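Long-range contact in hypothetical protein PH1948 (Pyrococcus horikoshii, PDB 1WY7), which binds S-adenosyl-L-homocysteine in a methyltransferase fold and is probably an S-adenosylmethionine-dependent methyltransferase acting on RNA: residues D130-S141 / F157-F167. Residues are numbered along the deposited sequence; the frame is centred on the assembly and turned at random.
Sequences DRPFLLKAFEIS and FIEKFSWEHGF. With SAH (S-adenosyl-L-homocysteine), chain E.
The ring of Phe138, on helix 131-140, packs against Phe167, Phe161, Ser162 and His165, a worked case of one aromatic side chain joining two segments that share no hydrogen bond. Its CB lies 3.7 Å from Phe167 CE1. With CG beside the backbone N (chi1 -66°), the ring is carried toward the 157-167 segment, where CD2 lies over the centre of the ring of Phe167, the first residue of strand 167-179, giving an offset stack with planes 26° apart. CG also lies against this ring, nearest CD1, and CE2 comes 3.8 Å from Phe167 CG. The other branch meets different partners, CD1 lying 3.8 Å from His165 CB and CE1 3.9 Å from Phe161 CD1, at the Phe138 ring edge. At the tip, CZ stands 3.7 Å from Ser162 CB. In this methyltransferase fold helices 131-140 and 152-164 pack on the seven-stranded sheet, and Phe200 of strand 191-202 adds an edge-to-face partner to Phe138. Phe161 answers as a knob, set among Arg131, Leu134, Leu135 and Phe138. A Schellman motif, Gly166 its C-prime residue, ends helix 152-164 just before Phe167. Phe133 turns instead to the ligand, its CZ 3.4 Å from C4 of S-adenosyl-L-homocysteine.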
ATOM      1  N   ASP A 130     -10.771  -6.229   2.060  1.00 46.34           N
ATOM      2  CA  ASP A 130      -9.400  -6.458   1.627  1.00 45.14           C
ATOM      3  C   ASP A 130      -9.246  -7.508   0.523  1.00 44.43           C
ATOM      4  O   ASP A 130      -8.261  -7.495  -0.226  1.00 43.45           O
ATOM      5  CB  ASP A 130      -8.547  -6.834   2.843  1.00 46.28           C
ATOM      6  CG  ASP A 130      -9.028  -8.106   3.528  1.00 48.02           C
ATOM      7  OD1 ASP A 130     -10.223  -8.455   3.408  1.00 48.25           O
ATOM      8  OD2 ASP A 130      -8.201  -8.754   4.205  1.00 50.52           O
ATOM      9  N   ARG A 131     -10.219  -8.403   0.401  1.00 42.83           N
ATOM     10  CA  ARG A 131     -10.134  -9.453  -0.614  1.00 41.80           C
ATOM     11  C   ARG A 131     -10.049  -8.963  -2.056  1.00 37.58           C
ATOM     12  O   ARG A 131      -9.279  -9.508  -2.846  1.00 39.10           O
ATOM     13  CB  ARG A 131     -11.283 -10.446  -0.433  1.00 45.74           C
ATOM     14  CG  ARG A 131     -11.107 -11.288   0.825  1.00 49.92           C
ATOM     15  CD  ARG A 131     -12.446 -11.624   1.436  1.00 55.24           C
ATOM     16  NE  ARG A 131     -12.824 -13.018   1.242  1.00 58.60           N
ATOM     17  CZ  ARG A 131     -12.601 -13.979   2.132  1.00 58.44           C
ATOM     18  NH1 ARG A 131     -12.003 -13.690   3.282  1.00 58.34           N
ATOM     19  NH2 ARG A 131     -12.972 -15.223   1.868  1.00 57.14           N
ATOM     20  N   PRO A 132     -10.827  -7.933  -2.422  1.00 34.63           N
ATOM     21  CA  PRO A 132     -10.765  -7.422  -3.797  1.00 33.62           C
ATOM     22  C   PRO A 132      -9.344  -6.932  -4.123  1.00 33.02           C
ATOM     23  O   PRO A 132      -8.884  -7.024  -5.267  1.00 33.24           O
ATOM     24  CB  PRO A 132     -11.774  -6.270  -3.780  1.00 33.78           C
ATOM     25  CG  PRO A 132     -12.768  -6.698  -2.748  1.00 31.19           C
ATOM     26  CD  PRO A 132     -11.911  -7.278  -1.662  1.00 33.60           C
ATOM     27  N   PHE A 133      -8.656  -6.406  -3.113  1.00 31.09           N
ATOM     28  CA  PHE A 133      -7.289  -5.908  -3.295  1.00 30.27           C
ATOM     29  C   PHE A 133      -6.272  -7.047  -3.485  1.00 29.42           C
ATOM     30  O   PHE A 133      -5.434  -6.989  -4.382  1.00 28.50           O
ATOM     31  CB  PHE A 133      -6.875  -5.023  -2.107  1.00 28.06           C
ATOM     32  CG  PHE A 133      -7.544  -3.674  -2.092  1.00 26.24           C
ATOM     33  CD1 PHE A 133      -8.855  -3.523  -1.632  1.00 26.67           C
ATOM     34  CD2 PHE A 133      -6.873  -2.557  -2.571  1.00 24.70           C
ATOM     35  CE1 PHE A 133      -9.482  -2.264  -1.655  1.00 27.06           C
ATOM     36  CE2 PHE A 133      -7.486  -1.299  -2.599  1.00 24.91           C
ATOM     37  CZ  PHE A 133      -8.787  -1.151  -2.144  1.00 24.16           C
ATOM     38  N   LEU A 134      -6.355  -8.079  -2.648  1.00 29.60           N
ATOM     39  CA  LEU A 134      -5.446  -9.215  -2.764  1.00 29.83           C
ATOM     40  C   LEU A 134      -5.681  -9.926  -4.091  1.00 30.59           C
ATOM     41  O   LEU A 134      -4.724 -10.261  -4.789  1.00 29.12           O
ATOM     42  CB  LEU A 134      -5.637 -10.179  -1.596  1.00 29.05           C
ATOM     43  CG  LEU A 134      -5.137  -9.617  -0.267  1.00 28.66           C
ATOM     44  CD1 LEU A 134      -5.721 -10.401   0.892  1.00 28.21           C
ATOM     45  CD2 LEU A 134      -3.614  -9.657  -0.259  1.00 31.33           C
ATOM     46  N   LEU A 135      -6.952 -10.143  -4.450  1.00 32.49           N
ATOM     47  CA  LEU A 135      -7.275 -10.791  -5.727  1.00 32.67           C
ATOM     48  C   LEU A 135      -6.682 -10.017  -6.900  1.00 29.71           C
ATOM     49  O   LEU A 135      -6.052 -10.598  -7.766  1.00 30.59           O
ATOM     50  CB  LEU A 135      -8.797 -10.912  -5.932  1.00 34.17           C
ATOM     51  CG  LEU A 135      -9.439 -12.242  -5.524  1.00 37.49           C
ATOM     52  CD1 LEU A 135     -10.956 -12.184  -5.772  1.00 37.60           C
ATOM     53  CD2 LEU A 135      -8.804 -13.375  -6.323  1.00 35.15           C
ATOM     54  N   LYS A 136      -6.910  -8.708  -6.937  1.00 28.75           N
ATOM     55  CA  LYS A 136      -6.381  -7.879  -8.016  1.00 27.98           C
ATOM     56  C   LYS A 136      -4.849  -7.892  -8.033  1.00 28.24           C
ATOM     57  O   LYS A 136      -4.234  -8.049  -9.084  1.00 28.60           O
ATOM     58  CB  LYS A 136      -6.892  -6.448  -7.868  1.00 27.70           C
ATOM     59  CG  LYS A 136      -6.395  -5.487  -8.927  1.00 27.96           C
ATOM     60  CD  LYS A 136      -6.768  -5.960 -10.323  1.00 31.15           C
ATOM     61  CE  LYS A 136      -8.278  -6.142 -10.466  1.00 29.57           C
ATOM     62  NZ  LYS A 136      -8.589  -6.709 -11.797  1.00 32.04           N
ATOM     63  N   ALA A 137      -4.234  -7.719  -6.869  1.00 29.06           N
ATOM     64  CA  ALA A 137      -2.771  -7.725  -6.774  1.00 30.49           C
ATOM     65  C   ALA A 137      -2.212  -9.031  -7.338  1.00 30.34           C
ATOM     66  O   ALA A 137      -1.281  -9.025  -8.135  1.00 31.39           O
ATOM     67  CB  ALA A 137      -2.320  -7.549  -5.296  1.00 26.99           C
ATOM     68  N   PHE A 138      -2.785 -10.155  -6.928  1.00 31.87           N
ATOM     69  CA  PHE A 138      -2.318 -11.451  -7.420  1.00 33.96           C
ATOM     70  C   PHE A 138      -2.519 -11.600  -8.926  1.00 34.90           C
ATOM     71  O   PHE A 138      -1.736 -12.251  -9.616  1.00 37.31           O
ATOM     72  CB  PHE A 138      -3.042 -12.566  -6.677  1.00 31.12           C
ATOM     73  CG  PHE A 138      -2.702 -12.626  -5.222  1.00 32.57           C
ATOM     74  CD1 PHE A 138      -3.622 -13.099  -4.299  1.00 30.22           C
ATOM     75  CD2 PHE A 138      -1.458 -12.188  -4.771  1.00 31.99           C
ATOM     76  CE1 PHE A 138      -3.319 -13.133  -2.952  1.00 31.92           C
ATOM     77  CE2 PHE A 138      -1.141 -12.220  -3.426  1.00 32.28           C
ATOM     78  CZ  PHE A 138      -2.074 -12.693  -2.511  1.00 33.53           C
ATOM     79  N   GLU A 139      -3.568 -10.970  -9.423  1.00 34.79           N
ATOM     80  CA  GLU A 139      -3.928 -11.000 -10.833  1.00 37.24           C
ATOM     81  C   GLU A 139      -2.968 -10.208 -11.732  1.00 37.36           C
ATOM     82  O   GLU A 139      -2.561 -10.684 -12.793  1.00 36.31           O
ATOM     83  CB  GLU A 139      -5.342 -10.414 -10.967  1.00 39.40           C
ATOM     84  CG  GLU A 139      -6.096 -10.791 -12.211  1.00 45.83           C
ATOM     85  CD  GLU A 139      -7.058  -9.696 -12.667  1.00 48.14           C
ATOM     86  OE1 GLU A 139      -7.692  -9.046 -11.808  1.00 47.77           O
ATOM     87  OE2 GLU A 139      -7.178  -9.493 -13.895  1.00 50.17           O
ATOM     88  N   ILE A 140      -2.599  -8.999 -11.305  1.00 37.14           N
ATOM     89  CA  ILE A 140      -1.747  -8.138 -12.130  1.00 35.88           C
ATOM     90  C   ILE A 140      -0.237  -8.149 -11.907  1.00 36.30           C
ATOM     91  O   ILE A 140       0.499  -7.524 -12.669  1.00 35.88           O
ATOM     92  CB  ILE A 140      -2.197  -6.649 -12.052  1.00 34.72           C
ATOM     93  CG1 ILE A 140      -1.964  -6.088 -10.644  1.00 34.78           C
ATOM     94  CG2 ILE A 140      -3.663  -6.526 -12.406  1.00 35.14           C
ATOM     95  CD1 ILE A 140      -2.144  -4.561 -10.555  1.00 31.00           C
ATOM     96  N   SER A 141       0.241  -8.847 -10.886  1.00 37.41           N
ATOM     97  CA  SER A 141       1.679  -8.862 -10.630  1.00 37.76           C
ATOM     98  C   SER A 141       2.163 -10.203 -10.100  1.00 37.98           C
ATOM     99  O   SER A 141       1.364 -11.043  -9.699  1.00 39.16           O
ATOM    100  CB  SER A 141       2.041  -7.759  -9.620  1.00 38.91           C
ATOM    101  OG  SER A 141       3.442  -7.721  -9.364  1.00 39.44           O
ATOM    102  N   PHE A 157      -5.798 -16.654   7.435  1.00 38.61           N
ATOM    103  CA  PHE A 157      -6.488 -16.386   6.177  1.00 39.86           C
ATOM    104  C   PHE A 157      -5.539 -15.941   5.068  1.00 38.89           C
ATOM    105  O   PHE A 157      -5.549 -16.507   3.972  1.00 38.50           O
ATOM    106  CB  PHE A 157      -7.586 -15.333   6.361  1.00 41.17           C
ATOM    107  CG  PHE A 157      -8.109 -14.774   5.056  1.00 45.41           C
ATOM    108  CD1 PHE A 157      -7.683 -13.533   4.590  1.00 46.35           C
ATOM    109  CD2 PHE A 157      -9.004 -15.503   4.280  1.00 45.53           C
ATOM    110  CE1 PHE A 157      -8.140 -13.031   3.373  1.00 48.21           C
ATOM    111  CE2 PHE A 157      -9.465 -15.010   3.063  1.00 46.70           C
ATOM    112  CZ  PHE A 157      -9.032 -13.773   2.609  1.00 47.59           C
ATOM    113  N   ILE A 158      -4.721 -14.933   5.349  1.00 37.08           N
ATOM    114  CA  ILE A 158      -3.781 -14.433   4.360  1.00 35.27           C
ATOM    115  C   ILE A 158      -2.900 -15.542   3.796  1.00 35.07           C
ATOM    116  O   ILE A 158      -2.664 -15.614   2.588  1.00 33.74           O
ATOM    117  CB  ILE A 158      -2.895 -13.333   4.966  1.00 33.64           C
ATOM    118  CG1 ILE A 158      -3.754 -12.119   5.303  1.00 33.57           C
ATOM    119  CG2 ILE A 158      -1.799 -12.933   3.976  1.00 34.10           C
ATOM    120  CD1 ILE A 158      -4.252 -11.363   4.094  1.00 32.67           C
ATOM    121  N   GLU A 159      -2.411 -16.406   4.673  1.00 36.51           N
ATOM    122  CA  GLU A 159      -1.543 -17.498   4.255  1.00 38.70           C
ATOM    123  C   GLU A 159      -2.308 -18.464   3.347  1.00 39.84           C
ATOM    124  O   GLU A 159      -1.792 -18.916   2.324  1.00 39.66           O
ATOM    125  CB  GLU A 159      -1.018 -18.229   5.495  1.00 39.24           C
ATOM    126  CG  GLU A 159       0.429 -18.670   5.383  1.00 42.93           C
ATOM    127  CD  GLU A 159       1.417 -17.514   5.447  1.00 42.96           C
ATOM    128  OE1 GLU A 159       2.360 -17.515   4.633  1.00 44.80           O
ATOM    129  OE2 GLU A 159       1.268 -16.617   6.310  1.00 42.22           O
ATOM    130  N   LYS A 160      -3.546 -18.771   3.726  1.00 41.62           N
ATOM    131  CA  LYS A 160      -4.388 -19.682   2.949  1.00 44.15           C
ATOM    132  C   LYS A 160      -4.880 -19.060   1.646  1.00 43.88           C
ATOM    133  O   LYS A 160      -4.839 -19.695   0.592  1.00 43.39           O
ATOM    134  CB  LYS A 160      -5.605 -20.148   3.768  1.00 46.79           C
ATOM    135  CG  LYS A 160      -5.338 -21.375   4.637  1.00 50.73           C
ATOM    136  CD  LYS A 160      -6.597 -21.881   5.348  1.00 53.37           C
ATOM    137  CE  LYS A 160      -7.070 -20.904   6.417  1.00 55.80           C
ATOM    138  NZ  LYS A 160      -8.224 -21.429   7.214  1.00 57.45           N
ATOM    139  N   PHE A 161      -5.342 -17.816   1.716  1.00 42.78           N
ATOM    140  CA  PHE A 161      -5.849 -17.138   0.526  1.00 41.89           C
ATOM    141  C   PHE A 161      -4.775 -16.969  -0.554  1.00 41.18           C
ATOM    142  O   PHE A 161      -5.022 -17.245  -1.732  1.00 40.10           O
ATOM    143  CB  PHE A 161      -6.430 -15.774   0.907  1.00 41.73           C
ATOM    144  CG  PHE A 161      -7.221 -15.113  -0.196  1.00 43.81           C
ATOM    145  CD1 PHE A 161      -6.614 -14.218  -1.068  1.00 42.35           C
ATOM    146  CD2 PHE A 161      -8.591 -15.354  -0.331  1.00 43.06           C
ATOM    147  CE1 PHE A 161      -7.351 -13.568  -2.047  1.00 44.26           C
ATOM    148  CE2 PHE A 161      -9.337 -14.709  -1.308  1.00 43.20           C
ATOM    149  CZ  PHE A 161      -8.719 -13.813  -2.167  1.00 44.28           C
ATOM    150  N   SER A 162      -3.583 -16.534  -0.161  1.00 38.43           N
ATOM    151  CA  SER A 162      -2.516 -16.347  -1.132  1.00 38.65           C
ATOM    152  C   SER A 162      -2.134 -17.678  -1.768  1.00 38.64           C
ATOM    153  O   SER A 162      -1.844 -17.754  -2.962  1.00 35.63           O
ATOM    154  CB  SER A 162      -1.276 -15.718  -0.470  1.00 39.41           C
ATOM    155  OG  SER A 162      -0.684 -16.596   0.477  1.00 38.73           O
ATOM    156  N   TRP A 163      -2.126 -18.734  -0.965  1.00 41.21           N
ATOM    157  CA  TRP A 163      -1.769 -20.049  -1.476  1.00 44.55           C
ATOM    158  C   TRP A 163      -2.754 -20.515  -2.543  1.00 45.44           C
ATOM    159  O   TRP A 163      -2.356 -20.982  -3.611  1.00 44.52           O
ATOM    160  CB  TRP A 163      -1.735 -21.075  -0.350  1.00 47.23           C
ATOM    161  CG  TRP A 163      -1.237 -22.395  -0.819  1.00 51.07           C
ATOM    162  CD1 TRP A 163      -1.919 -23.575  -0.824  1.00 51.93           C
ATOM    163  CD2 TRP A 163       0.044 -22.665  -1.397  1.00 52.48           C
ATOM    164  NE1 TRP A 163      -1.142 -24.567  -1.371  1.00 53.51           N
ATOM    165  CE2 TRP A 163       0.070 -24.038  -1.732  1.00 53.14           C
ATOM    166  CE3 TRP A 163       1.177 -21.884  -1.665  1.00 53.08           C
ATOM    167  CZ2 TRP A 163       1.182 -24.648  -2.322  1.00 54.49           C
ATOM    168  CZ3 TRP A 163       2.284 -22.491  -2.253  1.00 54.87           C
ATOM    169  CH2 TRP A 163       2.276 -23.862  -2.574  1.00 54.76           C
ATOM    170  N   GLU A 164      -4.041 -20.385  -2.249  1.00 46.55           N
ATOM    171  CA  GLU A 164      -5.066 -20.797  -3.190  1.00 47.60           C
ATOM    172  C   GLU A 164      -4.947 -20.033  -4.489  1.00 46.02           C
ATOM    173  O   GLU A 164      -5.460 -20.467  -5.510  1.00 46.21           O
ATOM    174  CB  GLU A 164      -6.438 -20.562  -2.600  1.00 50.64           C
ATOM    175  CG  GLU A 164      -6.624 -21.261  -1.297  1.00 57.08           C
ATOM    176  CD  GLU A 164      -8.016 -21.077  -0.757  1.00 61.65           C
ATOM    177  OE1 GLU A 164      -8.233 -21.471   0.403  1.00 63.48           O
ATOM    178  OE2 GLU A 164      -8.884 -20.549  -1.494  1.00 62.74           O
ATOM    179  N   HIS A 165      -4.268 -18.891  -4.456  1.00 44.25           N
ATOM    180  CA  HIS A 165      -4.110 -18.101  -5.669  1.00 41.58           C
ATOM    181  C   HIS A 165      -2.711 -18.180  -6.257  1.00 40.24           C
ATOM    182  O   HIS A 165      -2.311 -17.323  -7.044  1.00 39.94           O
ATOM    183  CB  HIS A 165      -4.516 -16.652  -5.405  1.00 40.65           C
ATOM    184  CG  HIS A 165      -5.988 -16.478  -5.214  1.00 40.76           C
ATOM    185  ND1 HIS A 165      -6.877 -16.454  -6.270  1.00 39.98           N
ATOM    186  CD2 HIS A 165      -6.742 -16.395  -4.090  1.00 41.95           C
ATOM    187  CE1 HIS A 165      -8.108 -16.365  -5.804  1.00 40.19           C
ATOM    188  NE2 HIS A 165      -8.057 -16.328  -4.487  1.00 41.12           N
ATOM    189  N   GLY A 166      -1.977 -19.222  -5.872  1.00 38.74           N
ATOM    190  CA  GLY A 166      -0.639 -19.431  -6.394  1.00 38.19           C
ATOM    191  C   GLY A 166       0.481 -18.536  -5.889  1.00 37.96           C
ATOM    192  O   GLY A 166       1.485 -18.354  -6.586  1.00 38.84           O
ATOM    193  N   PHE A 167       0.325 -17.979  -4.692  1.00 36.35           N
ATOM    194  CA  PHE A 167       1.356 -17.111  -4.114  1.00 35.96           C
ATOM    195  C   PHE A 167       1.816 -17.595  -2.745  1.00 35.25           C
ATOM    196  O   PHE A 167       1.051 -18.183  -1.981  1.00 36.68           O
ATOM    197  CB  PHE A 167       0.846 -15.661  -3.984  1.00 34.13           C
ATOM    198  CG  PHE A 167       0.847 -14.895  -5.283  1.00 34.66           C
ATOM    199  CD1 PHE A 167      -0.062 -15.204  -6.297  1.00 34.67           C
ATOM    200  CD2 PHE A 167       1.779 -13.885  -5.505  1.00 33.37           C
ATOM    201  CE1 PHE A 167      -0.035 -14.522  -7.512  1.00 33.53           C
ATOM    202  CE2 PHE A 167       1.815 -13.198  -6.715  1.00 33.14           C
ATOM    203  CZ  PHE A 167       0.909 -13.515  -7.722  1.00 34.04           C
TER
HETATM  204  N   SAH E1001      -3.003   7.154   2.501  1.00 49.91           N
HETATM  205  CA  SAH E1001      -2.600   5.736   2.410  1.00 50.93           C
HETATM  206  CB  SAH E1001      -3.818   4.947   1.902  1.00 47.39           C
HETATM  207  CG  SAH E1001      -4.568   4.524   3.114  1.00 45.85           C
HETATM  208  SD  SAH E1001      -6.124   3.615   3.066  1.00 42.13           S
HETATM  209  C   SAH E1001      -1.381   5.683   1.529  1.00 51.79           C
HETATM  210  O   SAH E1001      -0.705   6.748   1.379  1.00 52.57           O
HETATM  211  OXT SAH E1001      -1.162   4.540   1.006  1.00 50.06           O
HETATM  212  C5' SAH E1001      -6.275   2.933   1.429  1.00 42.38           C
HETATM  213  C4' SAH E1001      -7.206   3.608   0.410  1.00 38.73           C
HETATM  214  O4' SAH E1001      -8.076   2.607  -0.175  1.00 37.04           O
HETATM  215  C3' SAH E1001      -8.209   4.623   0.962  1.00 37.81           C
HETATM  216  O3' SAH E1001      -7.638   5.897   0.601  1.00 35.00           O
HETATM  217  C2' SAH E1001      -9.514   4.406   0.179  1.00 35.76           C
HETATM  218  O2' SAH E1001     -10.227   5.484  -0.383  1.00 33.23           O
HETATM  219  C1' SAH E1001      -9.121   3.300  -0.816  1.00 36.68           C
HETATM  220  N9  SAH E1001     -10.186   2.357  -1.125  1.00 38.09           N
HETATM  221  C8  SAH E1001     -11.150   1.787  -0.311  1.00 37.31           C
HETATM  222  N7  SAH E1001     -11.945   0.954  -0.934  1.00 37.18           N
HETATM  223  C5  SAH E1001     -11.485   0.964  -2.247  1.00 37.77           C
HETATM  224  C6  SAH E1001     -11.885   0.281  -3.427  1.00 36.07           C
HETATM  225  N6  SAH E1001     -12.914  -0.596  -3.433  1.00 38.76           N
HETATM  226  N1  SAH E1001     -11.218   0.509  -4.607  1.00 35.81           N
HETATM  227  C2  SAH E1001     -10.182   1.381  -4.596  1.00 37.11           C
HETATM  228  N3  SAH E1001      -9.704   2.086  -3.544  1.00 39.36           N
HETATM  229  C4  SAH E1001     -10.403   1.829  -2.381  1.00 38.06           C